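Local coordinates for protein Vng1086c (Halobacterium sp., PDB 2GF4) that is of unknown function but binds calcium and is a largely helical member of the uncharacterised UPF0058 family, at residues L9-V14 with A54-G59. Sequence-based numbering, arbitrary orientation.
Sequences LHEQMV and AVFLLG
The imidazole of His10 spreads one face over the methyl of Ala54, whose CB lies 3.4 Å from the ring CE1 of His10. A chi1 of -169° turns this ring away from its own backbone N and out toward helix 48-71. Val55 meets the base of the same side chain, with its CG2 3.7 Å from His10 CA, while its other methyl, CG1, sits 4.0 Å from Leu9 CD2. One turn on, Leu58 points toward helix 3-21 and its CD1 is shared: it presses against Met13 CB at 3.4 Å, tighter than usual for two carbons, and also reaches His10 CD2 and Val14 CG2. Residue 13 is selenomethionine; its chain bends at chi2 (-61°) and again at chi3, which carries CE over the backbone at Gly59, 3.5 Å from Gly59 N. The two helix segments run nearly parallel, at 28°, with axes 9.8 Å apart.

Outside this layer, the two ring nitrogens of His10 are hydrogen-bonded, NE2 to the hydroxyl of Tyr34 and ND1 to His51. Tyr34, on helix 32-37, also packs on Val14, Ala54 and Leu58, whereas Leu62 and Met66 of a second subunit cover Met13, Leu9 and Val55. With an alanine here, Tyr34 and His51 would probably lose the shared partner His10, and a gap would open over Ala54. His10 also packs on Val39 and Pro41, which flank the calcium ligand Glu40, so it probably helps to place that loop. Apolar packing thus holds the helices together, while the buried imidazole, facing helix 32-37, has both nitrogens satisfied from outside the two segments.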
# COMPACT_ATOMS: atom_id res chain seq x y z
N LEU A 9 -6.44 3.12 -19.10
CA LEU A 9 -6.31 2.39 -17.84
C LEU A 9 -7.15 3.12 -16.79
O LEU A 9 -7.90 2.48 -16.05
CB LEU A 9 -4.84 2.35 -17.43
CG LEU A 9 -4.51 1.57 -16.15
CD1 LEU A 9 -4.89 0.15 -16.33
CD2 LEU A 9 -3.06 1.66 -15.87
N HIS A 10 -7.01 4.44 -16.70
CA HIS A 10 -7.79 5.23 -15.77
C HIS A 10 -9.31 4.99 -16.04
O HIS A 10 -10.05 4.74 -15.09
CB HIS A 10 -7.40 6.68 -15.92
CG HIS A 10 -7.93 7.59 -14.86
ND1 HIS A 10 -7.65 8.94 -14.82
CD2 HIS A 10 -8.75 7.35 -13.81
CE1 HIS A 10 -8.29 9.48 -13.81
NE2 HIS A 10 -8.96 8.54 -13.18
N GLU A 11 -9.77 5.02 -17.31
CA GLU A 11 -11.19 4.81 -17.63
C GLU A 11 -11.67 3.48 -17.08
O GLU A 11 -12.73 3.44 -16.45
CB GLU A 11 -11.40 4.80 -19.15
CG GLU A 11 -12.74 5.38 -19.61
CD GLU A 11 -12.56 6.31 -20.81
OE1 GLU A 11 -13.04 7.46 -20.78
OE2 GLU A 11 -11.91 5.87 -21.78
N GLN A 12 -10.90 2.41 -17.29
CA GLN A 12 -11.32 1.11 -16.80
C GLN A 12 -11.30 1.02 -15.26
O GLN A 12 -12.19 0.39 -14.69
CB GLN A 12 -10.46 0.01 -17.42
CG GLN A 12 -10.77 -0.23 -18.91
CD GLN A 12 -12.24 -0.49 -19.20
OE1 GLN A 12 -12.95 -1.11 -18.42
NE2 GLN A 12 -12.67 -0.05 -20.36
N MSE A 13 -10.32 1.63 -14.60
CA MSE A 13 -10.28 1.59 -13.14
C MSE A 13 -11.49 2.33 -12.60
O MSE A 13 -11.93 2.04 -11.49
CB MSE A 13 -9.01 2.22 -12.62
CG MSE A 13 -7.83 1.23 -12.75
SE MSE A 13 -8.15 -0.48 -11.67
CE MSE A 13 -8.13 0.18 -9.71
N VAL A 14 -12.02 3.30 -13.35
CA VAL A 14 -13.20 4.00 -12.87
C VAL A 14 -14.37 3.03 -13.07
O VAL A 14 -15.30 3.03 -12.25
CB VAL A 14 -13.35 5.31 -13.59
CG1 VAL A 14 -14.71 5.83 -13.39
CG2 VAL A 14 -12.36 6.27 -12.97
N ALA A 54 -3.84 9.29 -10.30
CA ALA A 54 -5.22 8.85 -10.13
C ALA A 54 -5.32 7.34 -10.20
O ALA A 54 -6.10 6.76 -9.44
CB ALA A 54 -6.12 9.48 -11.21
N VAL A 55 -4.57 6.67 -11.06
CA VAL A 55 -4.69 5.22 -11.10
C VAL A 55 -4.12 4.64 -9.81
O VAL A 55 -4.65 3.66 -9.29
CB VAL A 55 -4.01 4.69 -12.34
CG1 VAL A 55 -3.87 3.21 -12.25
CG2 VAL A 55 -4.88 5.03 -13.53
N PHE A 56 -3.04 5.24 -9.30
CA PHE A 56 -2.45 4.81 -8.03
C PHE A 56 -3.51 4.87 -6.93
O PHE A 56 -3.71 3.90 -6.20
CB PHE A 56 -1.32 5.78 -7.68
CG PHE A 56 -0.68 5.48 -6.38
CD1 PHE A 56 -1.13 6.06 -5.21
CD2 PHE A 56 0.42 4.65 -6.32
CE1 PHE A 56 -0.52 5.78 -4.02
CE2 PHE A 56 1.03 4.37 -5.13
CZ PHE A 56 0.57 4.94 -3.98
N LEU A 57 -4.19 6.01 -6.79
CA LEU A 57 -5.19 6.13 -5.74
C LEU A 57 -6.32 5.12 -5.86
O LEU A 57 -6.86 4.68 -4.83
CB LEU A 57 -5.74 7.54 -5.74
CG LEU A 57 -4.71 8.53 -5.19
CD1 LEU A 57 -5.24 9.91 -5.42
CD2 LEU A 57 -4.44 8.29 -3.71
N LEU A 58 -6.70 4.77 -7.09
CA LEU A 58 -7.78 3.80 -7.32
C LEU A 58 -7.33 2.39 -6.96
O LEU A 58 -8.08 1.67 -6.28
CB LEU A 58 -8.20 3.81 -8.79
CG LEU A 58 -8.94 5.07 -9.23
CD1 LEU A 58 -9.26 5.01 -10.67
CD2 LEU A 58 -10.19 5.17 -8.47
N GLY A 59 -6.15 1.98 -7.43
CA GLY A 59 -5.64 0.65 -7.10
C GLY A 59 -5.47 0.53 -5.60
O GLY A 59 -5.91 -0.43 -4.99